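Cytokinesis protein 2 (Saccharomyces cerevisiae, PDB 4WPE) forms rings at the yeast division site and remodels the cytoskeleton for cytokinesis, this chain being its phospholipid-binding F-BAR domain. Local coordinates at residues M134-K139 with K202-F207; V145-L150 with V192-L197; Y9-C14 with E218-E223; S87-R92 with T250-L255. All coordinates share one frame; numbering follows the deposited sequence.

Interaction 1 of 4, residues M134-K139 with K202-F207; sequences MDKFNK and KASQKF
Asp135 is the first residue of helix 134-139 to meet the other helix, through Ser204. Its CG stands anti to the backbone N (chi1 -170°), which carries the carboxylate toward Ser204, and OD2 accepts a hydrogen bond from Ser204 OG at 2.5 Å, a length too short to be read literally at 2.7 Å resolution. Next in sequence, Lys136 runs alongside the second helix, with its CD 4.1 Å from Gln205 CA. The chain then bends at chi3, and Lys136 NZ makes a weak link of 3.3 Å to a water that also donates to Gln205 O. The same lysine has a cation-pi partner in Trp208. Lys139, one turn beyond Asp135, stays extended past CG and packs its CD 3.9 Å from Ser204 CB. From there Lys139 NZ reaches back to Asp135 OD2 at 2.6 Å, on the syn lone pair, in a salt bridge along its own helix. One carboxylate oxygen therefore receives both the hydroxyl and the ammonium. With an alanine at Lys139, Asp135 would probably lose its counter-charge and be freer to turn away from Ser204, whose CB would also lose its aliphatic cover. The axes approach to 9.3 Å at 164°, and the small Ser204 lies where the backbones come nearest. This is the antiparallel pairing of long helices that builds the arm of an F-BAR domain.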
# COMPACT_ATOMS: atom_id res chain seq x y z
N MSE A 134 -1.16 -44.41 31.40
CA MSE A 134 -0.26 -45.55 31.39
C MSE A 134 -0.35 -46.29 32.72
O MSE A 134 -0.19 -47.51 32.77
CB MSE A 134 1.17 -45.09 31.12
CG MSE A 134 1.48 -44.84 29.65
SE MSE A 134 0.99 -46.35 28.51
CE MSE A 134 -0.63 -45.61 27.72
N ASP A 135 -0.64 -45.54 33.79
CA ASP A 135 -0.78 -46.14 35.11
C ASP A 135 -1.97 -47.10 35.15
O ASP A 135 -1.94 -48.10 35.86
CB ASP A 135 -0.92 -45.06 36.18
CG ASP A 135 -0.84 -45.61 37.59
OD1 ASP A 135 0.30 -45.78 38.09
OD2 ASP A 135 -1.90 -45.88 38.20
N LYS A 136 -3.01 -46.79 34.38
CA LYS A 136 -4.15 -47.69 34.26
C LYS A 136 -3.79 -48.91 33.42
O LYS A 136 -4.22 -50.02 33.70
CB LYS A 136 -5.36 -46.99 33.64
CG LYS A 136 -5.93 -45.84 34.45
CD LYS A 136 -7.39 -45.60 34.09
CE LYS A 136 -7.58 -45.41 32.59
NZ LYS A 136 -9.02 -45.30 32.22
N PHE A 137 -2.98 -48.68 32.39
CA PHE A 137 -2.57 -49.74 31.48
C PHE A 137 -1.68 -50.76 32.19
O PHE A 137 -1.99 -51.96 32.19
CB PHE A 137 -1.84 -49.15 30.28
CG PHE A 137 -1.56 -50.14 29.19
CD1 PHE A 137 -2.56 -50.49 28.28
CD2 PHE A 137 -0.31 -50.73 29.06
CE1 PHE A 137 -2.31 -51.40 27.27
CE2 PHE A 137 -0.06 -51.65 28.05
CZ PHE A 137 -1.06 -51.98 27.16
N ASN A 138 -0.59 -50.29 32.78
CA ASN A 138 0.36 -51.15 33.47
C ASN A 138 -0.30 -51.95 34.59
O ASN A 138 -0.00 -53.13 34.78
CB ASN A 138 1.52 -50.32 34.04
CG ASN A 138 2.29 -49.59 32.96
OD1 ASN A 138 2.55 -48.39 33.07
ND2 ASN A 138 2.65 -50.30 31.90
N LYS A 139 -1.19 -51.30 35.33
CA LYS A 139 -1.88 -51.95 36.43
C LYS A 139 -2.89 -52.97 35.92
O LYS A 139 -3.08 -54.02 36.55
CB LYS A 139 -2.57 -50.91 37.32
CG LYS A 139 -1.71 -50.48 38.49
CD LYS A 139 -2.04 -49.08 38.95
CE LYS A 139 -1.03 -48.60 39.98
NZ LYS A 139 -1.28 -47.18 40.38
N LYS A 202 -8.52 -50.38 40.57
CA LYS A 202 -9.77 -49.66 40.74
C LYS A 202 -9.53 -48.28 41.36
O LYS A 202 -10.26 -47.34 41.08
CB LYS A 202 -10.75 -50.47 41.61
CG LYS A 202 -10.67 -51.96 41.36
CD LYS A 202 -11.88 -52.73 41.85
CE LYS A 202 -11.90 -54.14 41.26
NZ LYS A 202 -12.61 -55.13 42.11
N ALA A 203 -8.50 -48.17 42.19
CA ALA A 203 -8.10 -46.88 42.74
C ALA A 203 -7.56 -45.99 41.63
O ALA A 203 -7.88 -44.80 41.55
CB ALA A 203 -7.07 -47.06 43.83
N SER A 204 -6.74 -46.58 40.77
CA SER A 204 -6.15 -45.85 39.65
C SER A 204 -7.21 -45.43 38.64
O SER A 204 -7.08 -44.40 37.99
CB SER A 204 -5.08 -46.71 38.97
OG SER A 204 -4.37 -45.96 38.00
N GLN A 205 -8.25 -46.25 38.51
CA GLN A 205 -9.38 -45.90 37.65
C GLN A 205 -10.12 -44.70 38.23
O GLN A 205 -10.56 -43.82 37.50
CB GLN A 205 -10.34 -47.09 37.50
CG GLN A 205 -9.88 -48.17 36.53
CD GLN A 205 -10.83 -49.36 36.49
OE1 GLN A 205 -11.38 -49.78 37.51
NE2 GLN A 205 -11.03 -49.92 35.30
N LYS A 206 -10.23 -44.67 39.56
CA LYS A 206 -10.94 -43.60 40.24
C LYS A 206 -10.15 -42.30 40.22
O LYS A 206 -10.73 -41.22 40.14
CB LYS A 206 -11.25 -44.01 41.69
N PHE A 207 -8.83 -42.42 40.27
CA PHE A 207 -7.95 -41.26 40.25
C PHE A 207 -7.95 -40.59 38.88
O PHE A 207 -7.88 -39.37 38.77
CB PHE A 207 -6.53 -41.65 40.64
CG PHE A 207 -5.59 -40.48 40.76
CD1 PHE A 207 -5.74 -39.54 41.77
CD2 PHE A 207 -4.55 -40.32 39.86
CE1 PHE A 207 -4.88 -38.46 41.88
CE2 PHE A 207 -3.68 -39.24 39.96
CZ PHE A 207 -3.84 -38.32 40.97
O HOH W 1 -11.34 -44.93 34.50

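Interaction 2 of 4, residues V145-L150 with V192-L197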
# COMPACT_ATOMS: atom_id res chain seq x y z
N VAL A 145 -1.76 -60.58 34.12
CA VAL A 145 -0.55 -61.39 34.26
C VAL A 145 -0.64 -62.33 35.46
O VAL A 145 -0.40 -63.53 35.34
CB VAL A 145 0.70 -60.51 34.41
CG1 VAL A 145 1.85 -61.29 35.03
CG2 VAL A 145 1.11 -59.93 33.06
N LEU A 146 -1.01 -61.77 36.61
CA LEU A 146 -1.09 -62.55 37.83
C LEU A 146 -2.28 -63.51 37.84
O LEU A 146 -2.22 -64.56 38.48
CB LEU A 146 -1.16 -61.63 39.05
CG LEU A 146 0.08 -61.74 39.93
CD1 LEU A 146 0.05 -60.71 41.05
CD2 LEU A 146 0.19 -63.15 40.49
N GLN A 147 -3.34 -63.15 37.13
CA GLN A 147 -4.49 -64.04 36.99
C GLN A 147 -4.08 -65.31 36.26
O GLN A 147 -4.57 -66.40 36.57
CB GLN A 147 -5.64 -63.36 36.26
CG GLN A 147 -7.01 -63.95 36.58
CD GLN A 147 -7.88 -64.10 35.35
OE1 GLN A 147 -7.60 -63.51 34.30
NE2 GLN A 147 -8.95 -64.88 35.47
N LYS A 148 -3.19 -65.17 35.29
CA LYS A 148 -2.61 -66.33 34.62
C LYS A 148 -1.82 -67.16 35.63
O LYS A 148 -2.03 -68.36 35.75
CB LYS A 148 -1.72 -65.91 33.46
N LYS A 149 -0.94 -66.49 36.37
CA LYS A 149 -0.11 -67.16 37.37
C LYS A 149 -0.94 -67.88 38.42
O LYS A 149 -0.60 -68.98 38.85
CB LYS A 149 0.82 -66.15 38.06
CG LYS A 149 2.01 -65.70 37.23
CD LYS A 149 3.14 -65.24 38.13
CE LYS A 149 4.39 -64.90 37.33
NZ LYS A 149 4.47 -63.43 37.08
N LEU A 150 -2.04 -67.25 38.84
CA LEU A 150 -2.93 -67.85 39.82
C LEU A 150 -3.59 -69.12 39.29
O LEU A 150 -3.62 -70.14 39.97
CB LEU A 150 -4.00 -66.84 40.26
CG LEU A 150 -5.11 -67.39 41.17
CD1 LEU A 150 -4.53 -67.94 42.47
CD2 LEU A 150 -6.14 -66.31 41.46
N VAL A 192 -3.88 -63.49 47.00
CA VAL A 192 -3.81 -62.26 47.77
C VAL A 192 -3.13 -61.15 46.96
O VAL A 192 -3.61 -60.02 46.92
CB VAL A 192 -3.06 -62.47 49.10
CG1 VAL A 192 -2.75 -61.14 49.76
CG2 VAL A 192 -3.88 -63.35 50.02
N GLN A 193 -2.02 -61.49 46.31
CA GLN A 193 -1.31 -60.54 45.46
C GLN A 193 -2.20 -60.02 44.34
O GLN A 193 -2.00 -58.91 43.84
CB GLN A 193 -0.05 -61.18 44.87
CG GLN A 193 1.06 -61.40 45.88
CD GLN A 193 2.27 -62.09 45.25
OE1 GLN A 193 2.43 -62.09 44.04
NE2 GLN A 193 3.11 -62.67 46.09
N LEU A 194 -3.19 -60.82 43.94
CA LEU A 194 -4.11 -60.43 42.88
C LEU A 194 -5.22 -59.53 43.40
O LEU A 194 -5.65 -58.59 42.73
CB LEU A 194 -4.72 -61.66 42.21
CG LEU A 194 -5.77 -61.37 41.14
CD1 LEU A 194 -5.14 -60.72 39.93
CD2 LEU A 194 -6.52 -62.63 40.75
N ASP A 195 -5.70 -59.82 44.61
CA ASP A 195 -6.76 -59.02 45.21
C ASP A 195 -6.30 -57.59 45.46
O ASP A 195 -7.04 -56.64 45.21
CB ASP A 195 -7.24 -59.65 46.52
CG ASP A 195 -8.10 -60.89 46.30
OD1 ASP A 195 -8.73 -61.00 45.23
OD2 ASP A 195 -8.13 -61.75 47.20
N VAL A 196 -5.07 -57.44 45.94
CA VAL A 196 -4.53 -56.12 46.24
C VAL A 196 -4.27 -55.34 44.95
O VAL A 196 -4.59 -54.16 44.85
CB VAL A 196 -3.24 -56.20 47.10
CG1 VAL A 196 -2.24 -57.17 46.50
CG2 VAL A 196 -2.61 -54.82 47.25
N LEU A 197 -3.70 -56.02 43.95
CA LEU A 197 -3.41 -55.38 42.68
C LEU A 197 -4.71 -55.03 41.95
O LEU A 197 -4.75 -54.09 41.16
CB LEU A 197 -2.53 -56.28 41.81
CG LEU A 197 -1.93 -55.62 40.56
CD1 LEU A 197 -1.54 -54.17 40.83
CD2 LEU A 197 -0.73 -56.42 40.09
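Leu194 and Leu150 cross at about a right angle, and their CD2 methyls meet at 3.8 Å. The other branch of Leu194, CD1, comes to 4.2 Å from Leu146 CB and also approaches the backbone N of Gln147. With CG anti to its backbone N (chi1 176°), Leu194 thus reaches into helix 145-150 and spreads its two methyls between residues one turn apart. Leu146 answers by sending CD1 over the second helix until it lies 3.9 Å from Gln193 CB. Those two side chains also cross nearly perpendicularly, so that the leucine methyl rests on CB and backbone O of Gln193, with OE1 close by. At 159° between axes 9.6 Å apart, the helices form a closely antiparallel pair, in keeping with the coiled coil predicted for this part of the F-BAR arm. No hydrogen bond joins the two segments, and the 258 Å² buried between them comes mainly from the leucines. Leu197, one turn from Gln193, adds a looser touch, its CD2 lying 4.5 Å from Leu146 CD1. Gln147 contributes its CG, 4.4 Å from Leu194 CD2, while its amide leads away from the partner helix. Beyond the segment, Tyr190 packs against Leu146 and Leu150.

Interaction 3 of 4, residues Y9-C14 with E218-E223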
# COMPACT_ATOMS: atom_id res chain seq x y z
N TYR A 9 -23.16 -28.58 26.86
CA TYR A 9 -22.00 -29.13 26.14
C TYR A 9 -20.66 -28.43 26.41
O TYR A 9 -20.51 -27.23 26.18
CB TYR A 9 -22.28 -29.08 24.64
CG TYR A 9 -23.59 -29.74 24.24
CD1 TYR A 9 -23.63 -31.06 23.81
CD2 TYR A 9 -24.78 -29.04 24.33
CE1 TYR A 9 -24.82 -31.66 23.46
CE2 TYR A 9 -25.98 -29.63 23.99
CZ TYR A 9 -26.00 -30.93 23.55
OH TYR A 9 -27.21 -31.50 23.21
N SER A 10 -19.68 -29.22 26.85
CA SER A 10 -18.31 -28.73 27.08
C SER A 10 -17.27 -29.85 26.97
O SER A 10 -17.60 -30.99 26.66
CB SER A 10 -18.20 -28.04 28.44
OG SER A 10 -18.50 -28.95 29.49
N TYR A 11 -16.00 -29.52 27.24
CA TYR A 11 -14.92 -30.50 27.11
C TYR A 11 -14.92 -31.52 28.25
O TYR A 11 -14.61 -32.69 28.05
CB TYR A 11 -13.55 -29.80 27.08
CG TYR A 11 -13.18 -29.15 25.76
CD1 TYR A 11 -11.86 -28.81 25.48
CD2 TYR A 11 -14.14 -28.87 24.80
CE1 TYR A 11 -11.51 -28.21 24.28
CE2 TYR A 11 -13.80 -28.27 23.60
CZ TYR A 11 -12.48 -27.94 23.35
OH TYR A 11 -12.14 -27.34 22.16
N GLU A 12 -15.26 -31.06 29.46
CA GLU A 12 -15.22 -31.93 30.63
C GLU A 12 -16.51 -32.73 30.76
O GLU A 12 -16.60 -33.65 31.58
CB GLU A 12 -15.00 -31.11 31.90
CG GLU A 12 -16.17 -30.22 32.27
CD GLU A 12 -16.18 -29.87 33.74
OE1 GLU A 12 -16.66 -28.78 34.09
OE2 GLU A 12 -15.70 -30.70 34.55
N ALA A 13 -17.50 -32.39 29.95
CA ALA A 13 -18.80 -33.02 30.04
C ALA A 13 -18.98 -34.15 29.03
O ALA A 13 -19.57 -35.18 29.34
CB ALA A 13 -19.90 -31.97 29.85
N CYS A 14 -18.43 -33.96 27.83
CA CYS A 14 -18.82 -34.79 26.69
C CYS A 14 -17.75 -35.74 26.15
O CYS A 14 -17.96 -36.38 25.12
CB CYS A 14 -19.28 -33.88 25.55
SG CYS A 14 -20.65 -32.80 26.00
N GLU A 218 -8.69 -27.82 31.99
CA GLU A 218 -7.45 -27.14 31.63
C GLU A 218 -7.35 -27.00 30.11
O GLU A 218 -6.94 -25.96 29.60
CB GLU A 218 -6.23 -27.88 32.18
CG GLU A 218 -5.97 -27.67 33.67
CD GLU A 218 -4.51 -27.84 34.03
OE1 GLU A 218 -3.65 -27.20 33.39
OE2 GLU A 218 -4.20 -28.63 34.96
N LEU A 219 -7.72 -28.06 29.40
CA LEU A 219 -7.73 -28.04 27.94
C LEU A 219 -8.75 -27.04 27.41
O LEU A 219 -8.46 -26.26 26.51
CB LEU A 219 -8.02 -29.43 27.38
CG LEU A 219 -6.90 -30.47 27.48
CD1 LEU A 219 -7.38 -31.82 26.99
CD2 LEU A 219 -5.68 -30.01 26.70
N GLN A 220 -9.95 -27.08 27.98
CA GLN A 220 -11.02 -26.18 27.56
C GLN A 220 -10.65 -24.73 27.84
O GLN A 220 -11.11 -23.82 27.15
CB GLN A 220 -12.33 -26.56 28.26
CG GLN A 220 -13.51 -25.70 27.87
CD GLN A 220 -14.79 -26.15 28.53
OE1 GLN A 220 -15.05 -27.35 28.65
NE2 GLN A 220 -15.59 -25.19 28.98
N GLU A 221 -9.82 -24.52 28.85
CA GLU A 221 -9.33 -23.18 29.16
C GLU A 221 -8.26 -22.77 28.16
O GLU A 221 -8.16 -21.60 27.79
CB GLU A 221 -8.77 -23.13 30.59
CG GLU A 221 -8.08 -21.82 30.94
CD GLU A 221 -7.53 -21.82 32.35
OE1 GLU A 221 -8.33 -21.79 33.31
OE2 GLU A 221 -6.29 -21.84 32.50
N MSE A 222 -7.46 -23.73 27.72
CA MSE A 222 -6.42 -23.48 26.72
C MSE A 222 -7.02 -23.01 25.40
O MSE A 222 -6.64 -21.97 24.87
CB MSE A 222 -5.59 -24.74 26.47
CG MSE A 222 -4.66 -25.13 27.60
SE MSE A 222 -3.23 -26.26 26.93
CE MSE A 222 -2.39 -24.98 25.72
N GLU A 223 -7.96 -23.80 24.88
CA GLU A 223 -8.61 -23.47 23.62
C GLU A 223 -9.36 -22.16 23.72
O GLU A 223 -9.30 -21.33 22.81
CB GLU A 223 -9.55 -24.60 23.20
CG GLU A 223 -10.25 -24.37 21.86
CD GLU A 223 -9.33 -24.51 20.66
OE1 GLU A 223 -8.14 -24.85 20.84
OE2 GLU A 223 -9.80 -24.27 19.52
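The Tyr11 ring has Gln220 CG over one face, while Leu219 C and Glu223 CB approach obliquely. The ring and the Gln220 amide are turned 74° apart, which rules out a stack; the amide instead goes on to the backbone. There Gln220 OE1 accepts a hydrogen bond from Tyr11 N at 2.8 Å, with an N-H...O angle of 153° and the donor well above the carbonyl plane. Gln220 gets there with CG anti to the backbone N (chi1 -179°) and an extended chain. The same Gln220 OE1 lies 3.2 Å from Ser10 CB. At the far end of the ring, Tyr11 OH is 3.5 Å from Glu223 CG; the carboxylate of Glu223 itself pairs with Arg226. Leu26, His29 and Ile30 of helix 21-35 also touch Tyr11, and Ser272 and Ile268 of the second subunit pack on Tyr11 and Gln220. An alanine in place of Gln220 would probably leave Tyr11 N without this acceptor and bare part of a ring face. In this F-BAR domain the N-terminal segment thus packs on the long helix 170-259 beside the second subunit, and a bond to a main-chain N-H ties its backbone to that helix at Tyr11.

Interaction 4 of 4, residues S87-R92 with T250-L255; sequences SVEKAR and TKMDML
Val88 divides its two methyls over Lys251 and Met254. With CG1 anti to the backbone N (chi1 158°), that methyl lies 3.6 Å from Lys251 CB, while CG2 sits 3.3 Å from Lys251 O and 3.7 Å from Met254 CE. The valine and each of these partners run past each other in opposite directions. Lys251 bends at chi2, so that its chain turns aside and its CE comes to 4.1 Å from Ala91 CB, leading the ammonium away from helix 87-92. Met252, modelled like Met254 as selenomethionine, is bent at the same torsion (chi2 -66°), and this curls CE over to the Glu89-Arg92 pair, 3.5 Å from Glu89 OE2. That pair is held side-on within one turn: Arg92 NE meets Glu89 OE2 at 2.8 Å and Arg92 NH2 meets Glu89 OE1 at 2.7 Å. Both oxygens lie close to the guanidinium plane, but OE2 is approached from well above the carboxylate plane. Arg92 NH1 is engaged by Glu248 and Tyr54, while Glu89 OE1 also pairs with Arg47 of the second subunit. No hydrogen bond crosses between the two segments, which pair helices 76-162 and 170-259 of the F-BAR domain antiparallel, beside the second subunit. Burial of Glu89 and Arg92, to which Met252 CE adds, would probably strengthen the attraction between them and make the pairing the price of burying the charges.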
# COMPACT_ATOMS: atom_id res chain seq x y z
N SER A 87 1.48 16.94 0.67
CA SER A 87 1.25 16.78 2.10
C SER A 87 0.30 15.61 2.39
O SER A 87 0.47 14.89 3.38
CB SER A 87 0.70 18.07 2.71
OG SER A 87 -0.71 18.14 2.59
N VAL A 88 -0.70 15.43 1.53
CA VAL A 88 -1.63 14.31 1.66
C VAL A 88 -0.89 12.98 1.60
O VAL A 88 -1.12 12.09 2.41
CB VAL A 88 -2.72 14.35 0.56
CG1 VAL A 88 -3.33 12.98 0.35
CG2 VAL A 88 -3.79 15.38 0.91
N GLU A 89 0.02 12.86 0.63
CA GLU A 89 0.70 11.60 0.39
C GLU A 89 1.73 11.26 1.47
O GLU A 89 1.93 10.09 1.78
CB GLU A 89 1.38 11.62 -0.99
CG GLU A 89 0.40 11.57 -2.15
CD GLU A 89 -0.38 10.27 -2.22
OE1 GLU A 89 0.17 9.27 -2.73
OE2 GLU A 89 -1.54 10.23 -1.75
N LYS A 90 2.39 12.27 2.04
CA LYS A 90 3.34 11.99 3.10
C LYS A 90 2.60 11.66 4.40
O LYS A 90 3.16 11.03 5.30
CB LYS A 90 4.31 13.16 3.32
CG LYS A 90 3.64 14.50 3.54
CD LYS A 90 4.65 15.55 3.97
CE LYS A 90 5.76 15.71 2.95
NZ LYS A 90 6.79 16.69 3.40
N ALA A 91 1.34 12.08 4.49
CA ALA A 91 0.49 11.71 5.61
C ALA A 91 0.12 10.23 5.55
O ALA A 91 0.11 9.54 6.57
CB ALA A 91 -0.76 12.57 5.65
N ARG A 92 -0.19 9.75 4.35
CA ARG A 92 -0.46 8.33 4.14
C ARG A 92 0.78 7.51 4.46
O ARG A 92 0.69 6.48 5.13
CB ARG A 92 -0.90 8.06 2.70
CG ARG A 92 -2.22 8.70 2.32
CD ARG A 92 -2.84 8.01 1.10
NE ARG A 92 -1.95 7.98 -0.05
CZ ARG A 92 -1.32 6.89 -0.49
NH1 ARG A 92 -1.47 5.73 0.14
NH2 ARG A 92 -0.54 6.96 -1.56
N THR A 250 -10.11 11.00 4.40
CA THR A 250 -10.17 12.39 4.82
C THR A 250 -9.18 13.25 4.04
O THR A 250 -9.46 14.42 3.75
CB THR A 250 -9.89 12.53 6.33
OG1 THR A 250 -10.74 11.65 7.07
CG2 THR A 250 -10.13 13.96 6.80
N LYS A 251 -8.04 12.67 3.71
CA LYS A 251 -7.00 13.40 2.98
C LYS A 251 -7.38 13.59 1.52
O LYS A 251 -7.05 14.62 0.92
CB LYS A 251 -5.66 12.67 3.10
CG LYS A 251 -5.13 12.62 4.52
CD LYS A 251 -5.24 13.98 5.19
CE LYS A 251 -4.49 14.01 6.51
NZ LYS A 251 -4.71 15.31 7.21
N MSE A 252 -8.06 12.61 0.94
CA MSE A 252 -8.54 12.75 -0.44
C MSE A 252 -9.76 13.66 -0.49
O MSE A 252 -10.09 14.22 -1.54
CB MSE A 252 -8.88 11.38 -1.04
CG MSE A 252 -7.69 10.45 -1.16
SE MSE A 252 -6.37 11.10 -2.43
CE MSE A 252 -4.97 9.77 -2.16
N ASP A 253 -10.44 13.81 0.65
CA ASP A 253 -11.50 14.80 0.76
C ASP A 253 -10.89 16.19 0.66
O ASP A 253 -11.41 17.05 -0.06
CB ASP A 253 -12.28 14.65 2.07
CG ASP A 253 -13.37 13.59 1.99
OD1 ASP A 253 -13.91 13.37 0.89
OD2 ASP A 253 -13.69 12.99 3.04
N MSE A 254 -9.79 16.40 1.37
CA MSE A 254 -9.06 17.66 1.32
C MSE A 254 -8.69 18.03 -0.11
O MSE A 254 -8.94 19.15 -0.56
CB MSE A 254 -7.78 17.58 2.16
CG MSE A 254 -7.98 17.59 3.66
SE MSE A 254 -6.46 18.43 4.56
CE MSE A 254 -5.03 17.36 3.80
N LEU A 255 -8.09 17.07 -0.81
CA LEU A 255 -7.63 17.29 -2.18
C LEU A 255 -8.79 17.61 -3.10
O LEU A 255 -8.71 18.53 -3.92
CB LEU A 255 -6.88 16.06 -2.69
CG LEU A 255 -6.27 16.21 -4.08
CD1 LEU A 255 -5.39 17.44 -4.15
CD2 LEU A 255 -5.47 14.97 -4.46

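From the N terminus, 9-14 opens the first loop, which interaction 3 closes on 218-223 of helix 170-259. Segment 87-92, early in helix 76-162, opens interaction 4, which closes at 250-255; because 250-255 follows 218-223, interactions 3 and 4 cross along the chain. Within both lies interaction 1 (134-139 with 202-207), and within that lies interaction 2 (145-150 with 192-197). Interactions 1, 2 and 4 join the same two long helices, like rungs of one antiparallel ladder; the centres of 1 and 2 are about 15 Å apart, those of 2 and 4 about 85 Å. Interaction 3 adds the N-terminal segment, and both 3 and 4 touch the second subunit.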